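Side-chain contacts in glucokinase (Thermus thermophilus, PDB 3VOV), which probably transfers phosphate from ATP to glucose and related hexoses, as a thermophilic hexokinase of the ROK family that binds a zinc ion: residues G155-G158 with H159-L162; G175-E178 with A179-G183. All coordinates share one frame; numbering follows the deposited sequence.

Contact 1: G155-G158 with H159-L162; sequences GELG and HLTL. With ZN (zinc ion), chain G.
Glu156 and His159 each set CG anti to their own carbonyl carbon and beside the backbone N (chi1 -83° and -60°), so that carboxylate and imidazole run alongside each other in the same direction. A second bend at chi2 of Glu156 carries OE1 to the ring edge, 3.5 Å from His159 CD2 and near the ring plane, while the carboxylate itself is turned 49° from that plane. At another corner of the same ring, His159 ND1 binds the zinc ion at 2.2 Å. Over one face of the imidazole lies the carbonyl carbon of Gly158, its C atom 3.4 Å from His159 CG. The turn is closed by His159 N, which donates a nearly straight bond of 3.0 Å to Glu156 O, three residues back in the chain. Glu156 itself is the centre of an inverse gamma turn. Further along the chain the contact is apolar: Leu160 CD1 rests 3.6 Å from Leu157 O and 4.3 Å from Leu157 CD2, and both leucines continue onto Leu232 of helix 212-236. Trp270 of a second subunit meets the His159 ring and packs on Glu156. Glu156 to His159 read as the ExGH signature of ROK proteins, here with its histidine completing a zinc site with Cys169, Cys171 and Cys176.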
ATOM      1  N   GLY B 155      11.198  -0.445  21.721  1.00 19.99           N
ATOM      2  CA  GLY B 155       9.895  -1.091  21.987  1.00 19.88           C
ATOM      3  C   GLY B 155       8.696  -0.188  21.766  1.00 20.10           C
ATOM      4  O   GLY B 155       7.667  -0.395  22.369  1.00 21.20           O
ATOM      5  N   GLU B 156       8.817   0.797  20.875  1.00 20.11           N
ATOM      6  CA  GLU B 156       7.705   1.659  20.513  1.00 21.01           C
ATOM      7  C   GLU B 156       6.943   0.957  19.361  1.00 20.25           C
ATOM      8  O   GLU B 156       6.976   1.390  18.206  1.00 19.60           O
ATOM      9  CB  GLU B 156       8.244   3.047  20.086  1.00 21.44           C
ATOM     10  CG  GLU B 156       8.512   3.968  21.286  1.00 22.78           C
ATOM     11  CD  GLU B 156       7.211   4.464  21.957  1.00 27.82           C
ATOM     12  OE1 GLU B 156       6.113   4.304  21.386  1.00 27.45           O
ATOM     13  OE2 GLU B 156       7.265   4.986  23.089  1.00 32.03           O
ATOM     14  N   LEU B 157       6.338  -0.172  19.708  1.00 20.19           N
ATOM     15  CA  LEU B 157       5.844  -1.157  18.742  1.00 19.72           C
ATOM     16  C   LEU B 157       4.652  -0.628  17.960  1.00 19.74           C
ATOM     17  O   LEU B 157       4.367  -1.075  16.842  1.00 21.19           O
ATOM     18  CB  LEU B 157       5.555  -2.512  19.443  1.00 18.52           C
ATOM     19  CG  LEU B 157       6.759  -3.154  20.197  1.00 16.20           C
ATOM     20  CD1 LEU B 157       6.487  -4.606  20.646  1.00 18.26           C
ATOM     21  CD2 LEU B 157       8.041  -3.155  19.369  1.00 17.40           C
ATOM     22  N   GLY B 158       3.962   0.352  18.531  1.00 20.24           N
ATOM     23  CA  GLY B 158       2.837   0.979  17.843  1.00 19.51           C
ATOM     24  C   GLY B 158       3.253   1.868  16.679  1.00 19.38           C
ATOM     25  O   GLY B 158       2.398   2.281  15.921  1.00 18.11           O
ATOM     26  N   HIS B 159       4.554   2.156  16.520  1.00 17.86           N
ATOM     27  CA  HIS B 159       4.910   3.138  15.524  1.00 18.84           C
ATOM     28  C   HIS B 159       5.767   2.561  14.418  1.00 19.12           C
ATOM     29  O   HIS B 159       6.436   3.276  13.707  1.00 19.81           O
ATOM     30  CB  HIS B 159       5.473   4.393  16.199  1.00 19.28           C
ATOM     31  CG  HIS B 159       4.475   5.012  17.116  1.00 19.59           C
ATOM     32  ND1 HIS B 159       3.486   5.866  16.674  1.00 20.21           N
ATOM     33  CD2 HIS B 159       4.233   4.800  18.432  1.00 21.21           C
ATOM     34  CE1 HIS B 159       2.705   6.196  17.691  1.00 21.37           C
ATOM     35  NE2 HIS B 159       3.131   5.550  18.768  1.00 19.42           N
ATOM     36  N   LEU B 160       5.722   1.251  14.259  1.00 19.09           N
ATOM     37  CA  LEU B 160       6.324   0.652  13.061  1.00 19.76           C
ATOM     38  C   LEU B 160       5.440   0.936  11.863  1.00 18.71           C
ATOM     39  O   LEU B 160       4.217   0.920  11.973  1.00 16.77           O
ATOM     40  CB  LEU B 160       6.543  -0.836  13.247  1.00 21.31           C
ATOM     41  CG  LEU B 160       7.866  -1.113  14.001  1.00 23.36           C
ATOM     42  CD1 LEU B 160       7.647  -1.262  15.492  1.00 26.22           C
ATOM     43  CD2 LEU B 160       8.527  -2.369  13.384  1.00 23.46           C
ATOM     44  N   THR B 161       6.068   1.223  10.730  1.00 17.82           N
ATOM     45  CA  THR B 161       5.313   1.625   9.573  1.00 18.46           C
ATOM     46  C   THR B 161       4.771   0.349   8.874  1.00 18.20           C
ATOM     47  O   THR B 161       5.549  -0.408   8.337  1.00 19.73           O
ATOM     48  CB  THR B 161       6.216   2.403   8.619  1.00 18.45           C
ATOM     49  OG1 THR B 161       6.742   3.544   9.300  1.00 20.19           O
ATOM     50  CG2 THR B 161       5.424   2.874   7.349  1.00 20.13           C
ATOM     51  N   LEU B 162       3.465   0.163   8.824  1.00 16.63           N
ATOM     52  CA  LEU B 162       2.917  -0.963   8.092  1.00 18.82           C
ATOM     53  C   LEU B 162       2.256  -0.546   6.794  1.00 18.89           C
ATOM     54  O   LEU B 162       2.025  -1.388   5.935  1.00 18.47           O
ATOM     55  CB  LEU B 162       1.831  -1.651   8.914  1.00 18.62           C
ATOM     56  CG  LEU B 162       2.286  -2.271  10.229  1.00 23.29           C
ATOM     57  CD1 LEU B 162       1.084  -2.954  10.822  1.00 20.50           C
ATOM     58  CD2 LEU B 162       3.451  -3.271   9.956  1.00 29.12           C
TER
HETATM   59 ZN    ZN G 401       3.173   6.756  14.706  1.00 21.28          ZN

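Contact 2: G175-E178 with A179-G183; sequences GCLE and ALAAG. With ZN (zinc ion), chain G.
Leu180 N is shared between two carbonyls one residue apart: it gives a bond of 3.0 Å to Leu177 O (N-H...O 143°) and a weak one of 3.1 Å to Cys176 O. Ala181 N is divided in the same way, weakly, between Leu177 O and Glu178 O. The short helix thus mixes 3-10 and alpha bonding, and the straightest of these bonds runs from Ala182 N to Glu178 O (3.0 Å, 156°). Cys176 holds the N-cap position, but its side chain serves the metal instead: SG binds the zinc ion at 2.4 Å. Leu180 folds back over the start of the turn, its CG 3.3 Å from Cys176 O and its CD1 3.6 Å from Gly175 O. Replacing Leu180 by an alanine would remove this branched cover and would probably open a gap between the first turn, Pro167 and Tyr224. Across one turn of the helix, Leu177 CD1 meets Ala181 CB at 4.1 Å, the small methyl letting both pack on Ile136 and Val225. Glu178 swings CG away from its own nitrogen (chi1 176°) and stays extended beyond it, CG passing 3.9 Å from Ala182 CB, and its OE1 accepts from Ile136 N. Tyr192 of a third subunit packs on Glu178 and Ala179. Ala182 in turn is the N-cap of helix 183-194. Gly175 to Glu178 close the cysteine-rich CxCGxxGCxE signature of ROK proteins, with a zinc ligand set at the head of a helix.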
ATOM      1  N   GLY B 175       0.560   5.723   8.659  1.00 16.59           N
ATOM      2  CA  GLY B 175       0.564   4.289   8.411  1.00 16.22           C
ATOM      3  C   GLY B 175       1.189   3.437   9.498  1.00 16.64           C
ATOM      4  O   GLY B 175       1.511   2.275   9.240  1.00 16.59           O
ATOM      5  N   CYS B 176       1.411   4.032  10.690  1.00 16.21           N
ATOM      6  CA  CYS B 176       1.898   3.325  11.873  1.00 15.87           C
ATOM      7  C   CYS B 176       0.854   2.325  12.278  1.00 16.07           C
ATOM      8  O   CYS B 176      -0.342   2.554  12.079  1.00 16.18           O
ATOM      9  CB  CYS B 176       2.116   4.331  13.027  1.00 15.87           C
ATOM     10  SG  CYS B 176       3.509   5.360  12.736  1.00 20.61           S
ATOM     11  N   LEU B 177       1.270   1.234  12.918  1.00 15.54           N
ATOM     12  CA  LEU B 177       0.294   0.305  13.452  1.00 16.23           C
ATOM     13  C   LEU B 177      -0.743   1.044  14.325  1.00 16.07           C
ATOM     14  O   LEU B 177      -1.956   0.806  14.208  1.00 14.04           O
ATOM     15  CB  LEU B 177       1.020  -0.793  14.250  1.00 15.69           C
ATOM     16  CG  LEU B 177       0.169  -1.826  14.985  1.00 20.06           C
ATOM     17  CD1 LEU B 177      -0.859  -2.509  14.069  1.00 19.44           C
ATOM     18  CD2 LEU B 177       1.098  -2.882  15.682  1.00 17.36           C
ATOM     19  N   GLU B 178      -0.267   1.964  15.182  1.00 14.89           N
ATOM     20  CA  GLU B 178      -1.205   2.710  16.031  1.00 14.74           C
ATOM     21  C   GLU B 178      -2.265   3.414  15.206  1.00 14.57           C
ATOM     22  O   GLU B 178      -3.464   3.368  15.501  1.00 14.69           O
ATOM     23  CB  GLU B 178      -0.463   3.769  16.865  1.00 14.67           C
ATOM     24  CG  GLU B 178      -1.446   4.602  17.680  1.00 13.64           C
ATOM     25  CD  GLU B 178      -0.755   5.359  18.808  1.00 18.25           C
ATOM     26  OE1 GLU B 178      -0.535   4.738  19.860  1.00 17.83           O
ATOM     27  OE2 GLU B 178      -0.414   6.553  18.628  1.00 18.16           O
ATOM     28  N   ALA B 179      -1.810   4.100  14.182  1.00 14.31           N
ATOM     29  CA  ALA B 179      -2.704   4.938  13.397  1.00 15.40           C
ATOM     30  C   ALA B 179      -3.679   4.074  12.540  1.00 15.49           C
ATOM     31  O   ALA B 179      -4.651   4.598  11.949  1.00 14.53           O
ATOM     32  CB  ALA B 179      -1.891   5.845  12.509  1.00 13.81           C
ATOM     33  N   LEU B 180      -3.403   2.773  12.460  1.00 14.45           N
ATOM     34  CA  LEU B 180      -4.250   1.875  11.676  1.00 15.49           C
ATOM     35  C   LEU B 180      -5.260   1.137  12.509  1.00 17.24           C
ATOM     36  O   LEU B 180      -6.337   0.784  12.001  1.00 16.36           O
ATOM     37  CB  LEU B 180      -3.388   0.810  10.969  1.00 15.26           C
ATOM     38  CG  LEU B 180      -2.488   1.378   9.836  1.00 15.02           C
ATOM     39  CD1 LEU B 180      -1.493   0.267   9.414  1.00 16.70           C
ATOM     40  CD2 LEU B 180      -3.303   1.934   8.593  1.00 16.24           C
ATOM     41  N   ALA B 181      -4.881   0.837  13.766  1.00 16.72           N
ATOM     42  CA  ALA B 181      -5.574  -0.209  14.529  1.00 16.57           C
ATOM     43  C   ALA B 181      -5.856   0.106  15.993  1.00 17.39           C
ATOM     44  O   ALA B 181      -6.498  -0.708  16.695  1.00 18.17           O
ATOM     45  CB  ALA B 181      -4.788  -1.534  14.430  1.00 16.79           C
ATOM     46  N   ALA B 182      -5.388   1.255  16.479  1.00 17.24           N
ATOM     47  CA  ALA B 182      -5.674   1.593  17.884  1.00 17.50           C
ATOM     48  C   ALA B 182      -7.178   1.865  18.061  1.00 18.49           C
ATOM     49  O   ALA B 182      -7.886   2.135  17.098  1.00 17.48           O
ATOM     50  CB  ALA B 182      -4.852   2.825  18.325  1.00 16.10           C
ATOM     51  N   GLY B 183      -7.637   1.799  19.315  1.00 19.06           N
ATOM     52  CA  GLY B 183      -8.934   2.325  19.723  1.00 18.20           C
ATOM     53  C   GLY B 183      -9.329   3.605  19.072  1.00 19.08           C
ATOM     54  O   GLY B 183     -10.370   3.663  18.455  1.00 19.08           O
TER
HETATM   55 ZN    ZN G 401       3.173   6.756  14.706  1.00 21.28          ZN

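In the fold
After strand 145-146 the chain enters a long loop, where contact 1 closes a tight turn at residues 156-159; it then runs through the segment bearing Cys169 and Cys171 and reaches contact 2, which winds up helix 177-181. The two lie in series, neither nested nor crossed, with centres about 9 Å apart. They nevertheless meet side by side: Gly158 O lies 2.8 Å from Glu178 N and Leu162 N lies 2.9 Å from Gly175 O, both probable hydrogen bonds. The zinc ion clamps the loop to the helix start, and helix 212-236 receives leucines from both. Contact 1 faces a second subunit, contact 2 a third.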